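Local atomic coordinates of putative HpcE protein (Mycolicibacterium smegmatis, PDB entry 6V77), a protein that is of unknown function but belongs to the fumarylacetoacetate hydrolase (FAH) clan, binds a zinc ion and assembles from two chains. Residues B[24-29]-B[42-46]; B[103-107]-B[178-182]; B[126-130]-B[231-235]. All coordinates share one frame; numbering follows the deposited sequence.

Interaction 1. Residues B[24-29]-B[42-46]; sequences ASEQRF and AFQEW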
# COMPACT_ATOMS: atom_id res chain seq x y z
N ALA B 24 -21.60 -10.03 20.39
CA ALA B 24 -23.03 -10.01 20.10
C ALA B 24 -23.40 -11.08 19.09
O ALA B 24 -24.47 -11.70 19.20
CB ALA B 24 -23.43 -8.63 19.57
N SER B 25 -22.53 -11.31 18.11
CA SER B 25 -22.78 -12.25 17.02
C SER B 25 -22.28 -13.64 17.33
O SER B 25 -22.25 -14.47 16.42
CB SER B 25 -22.13 -11.76 15.73
OG SER B 25 -20.71 -11.81 15.82
N GLU B 26 -21.86 -13.91 18.57
CA GLU B 26 -21.30 -15.20 18.96
C GLU B 26 -20.13 -15.60 18.06
O GLU B 26 -20.03 -16.74 17.60
CB GLU B 26 -22.38 -16.29 18.97
CG GLU B 26 -23.41 -16.10 20.07
CD GLU B 26 -24.51 -17.15 20.04
OE1 GLU B 26 -24.83 -17.63 18.93
OE2 GLU B 26 -25.04 -17.48 21.11
N GLN B 27 -19.25 -14.63 17.81
CA GLN B 27 -17.98 -14.79 17.09
C GLN B 27 -18.17 -14.96 15.59
O GLN B 27 -17.20 -15.28 14.89
CB GLN B 27 -17.14 -15.95 17.64
CG GLN B 27 -17.10 -16.01 19.16
CD GLN B 27 -16.55 -14.74 19.75
OE1 GLN B 27 -15.60 -14.17 19.21
NE2 GLN B 27 -17.14 -14.29 20.85
N ARG B 28 -19.38 -14.75 15.07
CA ARG B 28 -19.60 -14.92 13.63
C ARG B 28 -18.98 -13.78 12.82
O ARG B 28 -18.55 -14.01 11.69
CB ARG B 28 -21.09 -15.03 13.35
CG ARG B 28 -21.40 -15.39 11.93
CD ARG B 28 -22.88 -15.66 11.74
NE ARG B 28 -23.24 -15.47 10.34
CZ ARG B 28 -24.46 -15.16 9.92
NH1 ARG B 28 -25.45 -15.00 10.80
NH2 ARG B 28 -24.69 -15.00 8.63
N PHE B 29 -18.93 -12.56 13.39
CA PHE B 29 -18.34 -11.38 12.76
C PHE B 29 -17.41 -10.67 13.75
O PHE B 29 -17.77 -10.47 14.91
CB PHE B 29 -19.43 -10.39 12.29
CG PHE B 29 -20.41 -11.00 11.35
CD1 PHE B 29 -20.04 -11.28 10.05
CD2 PHE B 29 -21.68 -11.35 11.77
CE1 PHE B 29 -20.92 -11.87 9.17
CE2 PHE B 29 -22.56 -11.94 10.91
CZ PHE B 29 -22.19 -12.21 9.60
N ALA B 42 -23.27 -10.20 4.52
CA ALA B 42 -23.70 -11.10 5.59
C ALA B 42 -23.76 -10.36 6.93
O ALA B 42 -24.69 -10.56 7.71
CB ALA B 42 -22.75 -12.30 5.67
N PHE B 43 -22.78 -9.49 7.19
CA PHE B 43 -22.79 -8.76 8.45
C PHE B 43 -24.02 -7.86 8.55
O PHE B 43 -24.71 -7.85 9.58
CB PHE B 43 -21.51 -7.95 8.62
CG PHE B 43 -21.64 -6.84 9.66
CD1 PHE B 43 -21.78 -7.16 11.01
CD2 PHE B 43 -21.68 -5.52 9.28
CE1 PHE B 43 -21.92 -6.16 11.98
CE2 PHE B 43 -21.83 -4.51 10.24
CZ PHE B 43 -21.96 -4.84 11.59
N GLN B 44 -24.31 -7.11 7.49
CA GLN B 44 -25.45 -6.20 7.51
C GLN B 44 -26.76 -6.95 7.65
O GLN B 44 -27.68 -6.50 8.35
CB GLN B 44 -25.45 -5.33 6.26
CG GLN B 44 -24.30 -4.33 6.24
CD GLN B 44 -24.69 -3.01 5.63
OE1 GLN B 44 -25.02 -2.94 4.44
NE2 GLN B 44 -24.68 -1.96 6.45
N GLU B 45 -26.88 -8.10 6.99
CA GLU B 45 -28.08 -8.90 7.14
C GLU B 45 -28.24 -9.39 8.58
O GLU B 45 -29.34 -9.34 9.13
CB GLU B 45 -28.07 -10.08 6.16
CG GLU B 45 -29.29 -11.00 6.29
CD GLU B 45 -30.63 -10.28 6.11
OE1 GLU B 45 -30.67 -9.22 5.44
OE2 GLU B 45 -31.65 -10.78 6.64
N TRP B 46 -27.15 -9.85 9.19
CA TRP B 46 -27.21 -10.27 10.59
C TRP B 46 -27.64 -9.12 11.49
O TRP B 46 -28.54 -9.26 12.33
CB TRP B 46 -25.85 -10.82 11.05
CG TRP B 46 -25.77 -10.93 12.54
CD1 TRP B 46 -26.23 -11.95 13.31
CD2 TRP B 46 -25.22 -9.96 13.43
NE1 TRP B 46 -26.00 -11.67 14.64
CE2 TRP B 46 -25.37 -10.46 14.74
CE3 TRP B 46 -24.60 -8.71 13.25
CZ2 TRP B 46 -24.94 -9.76 15.87
CZ3 TRP B 46 -24.16 -8.01 14.38
CH2 TRP B 46 -24.33 -8.55 15.66
O HOH W 1 -26.61 -12.80 17.38
O HOH W 2 -26.14 -12.96 7.69

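Interaction 2. Residues B[103-107]-B[178-182]; sequences SITGP and PIGPE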
# COMPACT_ATOMS: atom_id res chain seq x y z
N SER B 103 1.10 4.22 8.85
CA SER B 103 0.75 5.58 9.25
C SER B 103 -0.71 5.74 9.64
O SER B 103 -1.10 6.82 10.10
CB SER B 103 1.04 6.57 8.11
OG SER B 103 0.13 6.37 7.03
N ILE B 104 -1.53 4.71 9.45
CA ILE B 104 -2.96 4.83 9.73
C ILE B 104 -3.18 4.68 11.23
O ILE B 104 -2.65 3.75 11.86
CB ILE B 104 -3.76 3.80 8.93
CG1 ILE B 104 -3.78 4.20 7.46
CG2 ILE B 104 -5.20 3.65 9.50
CD1 ILE B 104 -4.50 3.21 6.55
N THR B 105 -3.94 5.60 11.81
CA THR B 105 -4.34 5.53 13.20
C THR B 105 -5.80 5.92 13.30
O THR B 105 -6.42 6.33 12.31
CB THR B 105 -3.51 6.47 14.07
OG1 THR B 105 -3.85 7.81 13.71
CG2 THR B 105 -2.00 6.25 13.87
N GLY B 106 -6.35 5.83 14.50
CA GLY B 106 -7.60 6.47 14.80
C GLY B 106 -7.35 7.94 15.08
O GLY B 106 -6.27 8.47 14.81
N PRO B 107 -8.34 8.63 15.62
CA PRO B 107 -8.21 10.07 15.93
C PRO B 107 -7.44 10.31 17.22
O PRO B 107 -7.98 10.76 18.23
CB PRO B 107 -9.68 10.51 16.01
CG PRO B 107 -10.42 9.30 16.47
CD PRO B 107 -9.71 8.13 15.83
N PRO B 178 -4.77 9.66 10.20
CA PRO B 178 -5.86 9.36 11.13
C PRO B 178 -7.19 9.27 10.39
O PRO B 178 -7.47 10.05 9.48
CB PRO B 178 -5.85 10.56 12.09
CG PRO B 178 -5.41 11.71 11.21
CD PRO B 178 -4.36 11.09 10.27
N ILE B 179 -8.00 8.29 10.80
CA ILE B 179 -9.32 8.06 10.23
C ILE B 179 -10.27 7.81 11.39
O ILE B 179 -9.95 7.03 12.29
CB ILE B 179 -9.36 6.84 9.28
CG1 ILE B 179 -8.27 6.95 8.20
CG2 ILE B 179 -10.77 6.69 8.66
CD1 ILE B 179 -8.10 5.66 7.38
N GLY B 180 -11.44 8.45 11.37
CA GLY B 180 -12.42 8.23 12.41
C GLY B 180 -13.24 9.46 12.72
O GLY B 180 -13.22 10.44 11.96
N PRO B 181 -13.99 9.43 13.83
CA PRO B 181 -14.02 8.35 14.82
C PRO B 181 -14.85 7.14 14.41
O PRO B 181 -14.60 6.04 14.91
CB PRO B 181 -14.64 9.01 16.05
CG PRO B 181 -15.54 10.06 15.47
CD PRO B 181 -14.77 10.60 14.29
N GLU B 182 -15.82 7.33 13.52
CA GLU B 182 -16.80 6.29 13.20
C GLU B 182 -16.90 6.08 11.71
O GLU B 182 -16.67 7.00 10.93
CB GLU B 182 -18.18 6.65 13.75
CG GLU B 182 -18.20 6.66 15.24
CD GLU B 182 -19.48 7.19 15.85
OE1 GLU B 182 -20.34 7.77 15.14
OE2 GLU B 182 -19.61 7.03 17.07

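Interaction 3. Residues B[126-130]-B[231-235]; sequences VVMGR and LYPGD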
# COMPACT_ATOMS: atom_id res chain seq x y z
N VAL B 126 -13.36 6.95 2.27
CA VAL B 126 -14.29 5.94 1.79
C VAL B 126 -13.70 4.58 2.10
O VAL B 126 -12.51 4.34 1.87
CB VAL B 126 -14.55 6.10 0.28
CG1 VAL B 126 -15.40 4.91 -0.27
CG2 VAL B 126 -15.23 7.45 -0.00
N VAL B 127 -14.53 3.67 2.64
CA VAL B 127 -14.10 2.31 2.95
C VAL B 127 -14.96 1.38 2.09
O VAL B 127 -16.18 1.49 2.12
CB VAL B 127 -14.26 1.96 4.44
CG1 VAL B 127 -13.82 0.52 4.71
CG2 VAL B 127 -13.46 2.92 5.30
N MET B 128 -14.31 0.50 1.33
CA MET B 128 -15.04 -0.38 0.42
C MET B 128 -15.73 -1.50 1.17
O MET B 128 -15.18 -2.08 2.11
CB MET B 128 -14.07 -0.97 -0.61
CG MET B 128 -13.33 0.09 -1.45
SD MET B 128 -14.48 1.17 -2.34
CE MET B 128 -15.31 -0.00 -3.46
N GLY B 129 -16.94 -1.85 0.71
CA GLY B 129 -17.68 -2.97 1.27
C GLY B 129 -17.77 -4.14 0.29
O GLY B 129 -18.08 -5.27 0.67
N ARG B 130 -17.52 -3.86 -0.98
CA ARG B 130 -17.47 -4.87 -2.03
C ARG B 130 -16.33 -4.49 -2.96
O ARG B 130 -16.10 -3.30 -3.19
CB ARG B 130 -18.77 -4.94 -2.80
CG ARG B 130 -18.78 -6.06 -3.86
CD ARG B 130 -20.08 -6.04 -4.65
NE ARG B 130 -19.93 -6.90 -5.82
CZ ARG B 130 -20.85 -7.09 -6.76
NH1 ARG B 130 -22.03 -6.49 -6.69
NH2 ARG B 130 -20.58 -7.90 -7.78
N LEU B 231 -10.07 -3.51 -6.60
CA LEU B 231 -10.39 -3.04 -5.25
C LEU B 231 -10.81 -4.22 -4.37
O LEU B 231 -11.39 -5.20 -4.85
CB LEU B 231 -11.51 -2.00 -5.30
CG LEU B 231 -11.17 -0.73 -6.08
CD1 LEU B 231 -12.32 0.25 -6.02
CD2 LEU B 231 -9.94 -0.06 -5.45
N TYR B 232 -10.46 -4.14 -3.08
CA TYR B 232 -10.85 -5.17 -2.14
C TYR B 232 -11.81 -4.61 -1.10
O TYR B 232 -11.73 -3.43 -0.77
CB TYR B 232 -9.66 -5.76 -1.37
CG TYR B 232 -8.64 -6.43 -2.23
CD1 TYR B 232 -8.95 -7.58 -2.90
CD2 TYR B 232 -7.34 -5.91 -2.34
CE1 TYR B 232 -8.01 -8.23 -3.68
CE2 TYR B 232 -6.39 -6.56 -3.12
CZ TYR B 232 -6.74 -7.72 -3.79
OH TYR B 232 -5.84 -8.39 -4.59
N PRO B 233 -12.69 -5.44 -0.54
CA PRO B 233 -13.44 -5.02 0.65
C PRO B 233 -12.46 -4.57 1.73
O PRO B 233 -11.41 -5.19 1.92
CB PRO B 233 -14.19 -6.29 1.06
CG PRO B 233 -14.25 -7.12 -0.21
CD PRO B 233 -12.97 -6.83 -0.93
N GLY B 234 -12.80 -3.48 2.40
CA GLY B 234 -11.94 -2.93 3.43
C GLY B 234 -10.86 -1.98 2.95
O GLY B 234 -10.21 -1.34 3.79
N ASP B 235 -10.68 -1.83 1.64
CA ASP B 235 -9.73 -0.84 1.12
C ASP B 235 -10.19 0.58 1.47
O ASP B 235 -11.38 0.85 1.64
CB ASP B 235 -9.60 -0.92 -0.41
CG ASP B 235 -8.71 -2.08 -0.88
OD1 ASP B 235 -8.13 -2.80 -0.03
OD2 ASP B 235 -8.61 -2.25 -2.11

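Interaction 1. Residues B[24-29]-B[42-46]
The ring of Phe29 stands against helix 40-49 and meets three residues of its first turns. Phe43 CA sits over one face, 3.8 Å from the centroid of the Phe29 ring, a CH-pi contact, while Arg28 CG lies over the opposite face. The Phe43 ring turns its edge to that ring as well, making a T-shaped pair with planes at 72°. Trp46 comes from another side: its CB lies 3.5 Å from Phe29 CE2, and its five-membered ring is oblique to the phenyl. Flat aromatic side chains suit this place because one ring can touch the helix backbone and two neighbouring rings together. In Trp46, CG lies anti to the backbone N (chi1 165°), which lays the indole past Phe29 and on to Ser25, one face taking both Phe29 CD2 and Ser25 CB. Ser25 CB is 3.8 Å from the centroid of the Trp46 six-membered ring, while Ala24 CB touches CH2. Serine is small enough to lie over the indole, and its OG also accepts the bond from Phe29 N (3.1 Å) and pairs with Val21 O, fixing the turn from which Phe29 projects. Water supplies polar links: one molecule joins Trp46 NE1 to Ala24 O, another accepts a weak bond from Arg28 NH2 while donating to Ala42 O. Phe29 and Phe43 both continue onto Leu36 of helix 33-38. The arrangement is an aromatic cluster between a helix and a capped helix end: helix 21-24 closes in a Schellman motif with Glu26 as C-prime residue, overlapped by a type I' turn from Ser25 to Arg28.

Interaction 2. Residues B[103-107]-B[178-182]
Pro178 lies beside Thr105, the two forming a parallel beta bridge with their side chains on the same face of the sheet. Its CA approaches Thr105 O at 3.3 Å in a CA-H...O contact, and its ring carbon CB reaches Gly106 O at 3.5 Å. Proline fits here because the bond to the other strand uses the N-H of Ile179 and asks for none from residue 178; its ring also touches Phe271 and Gln273 of strand 269-277. Thr105 OG1, close to the same CA, is occupied locally: with chi1 at 67° it donates to Gly106 O (2.7 Å), on a lone pair in the carbonyl plane. At Ile179 the backbone N donates to Thr105 O (2.9 Å), the N-H...O angle being 153° and the donor tilted from the carbonyl plane. Its carbonyl O in turn receives the CA-H of Gly106, 3.5 Å from CA to O. The branched side chain reaches by CD1 to Ile104 CG2 at 4.1 Å, the two isoleucines crossing at a slant; this is an apolar part of the contact, and Ile104 also touches Pro69 and Ile179 touches Pro65. Gly180 follows with a positive phi of 147°, where a beta-carbon would be jammed against the preceding carbonyl and would also clash with Pro107 CD. Pro181, joined by a cis peptide bond, then turns the chain through a corner. Its CA faces Pro107 CG at 4.1 Å, and both proline rings touch Ile62. Strand 104-105 thus adds in parallel to strand 177-185, which also pairs antiparallel with strand 144-155, in the large mixed sheet of this FAH-family fold.

Interaction 3. Residues B[126-130]-B[231-235]
A type II beta turn, Tyr232 to Asp235, leads into strand 236-238 and docks on the end of strand 118-128, with which that strand pairs antiparallel. Two backbone bonds on Met128 join the segments. Met128 N donates to Asp235 O (3.0 Å), nearly straight at 164° and in the carbonyl plane, while Gly234 N reaches Met128 O at 2.8 Å from above that carbonyl's plane. Asp235 O also takes the CA-H of Val127, at 3.4 Å from CA to O. Glycine suits position 234 because its phi of 86° would press a beta-carbon against the preceding carbonyl. Proline suits 233, where phi of -54° fits its ring; Pro233 CB rests on Gly129 O at 4.0 Å. The Met128 side chain lies over the turn: CB is 3.4 Å from Tyr232 O, and CG packs on Asp235 CB. Bends at chi2 and chi3 then bring CE to Leu231 CD1, 3.9 Å away. A flexible, unbranched thioether chain can follow this curved surface. Asp235 secures the turn: besides the backbone bond from its N to Tyr232 O, its OD2 accepts Tyr232 N at 2.8 Å, approached from well above the carboxylate plane. The same oxygen accepts a bond from Gln71 NE2, giving this buried acceptor two donors. Beyond the contact, Met128 and Leu231 both pack on Ile222 of helix 218-226, while Leu231 and Asp235 touch Phe73 of strand 72-76. Val127 meets Tyr37 and Pro233 meets Gln38, both of helix 33-38. Tyr232, for its part, packs on Ser102 of the second subunit.

How the interactions relate
Interaction 1 closes early in the chain, before interactions 2 and 3 open; these two then cross, their segments alternating in the order 103-107, 126-130, 178-182, 231-235. Interactions 2 and 3 reach the same large mixed sheet, with centres about 16 Å and nearest atoms about 6 Å apart, and all four of their segments belong to the FAA hydrolase C-terminal region. Interaction 1 is peripheral, its centre about 25 Å from that of the chain, about 24 Å from that of interaction 2 and about 18 Å from that of interaction 3. Helix 33-38 packs on interactions 1 and 3. Two contacts thus join distant parts of the chain within one sheet, while interaction 1 stays local.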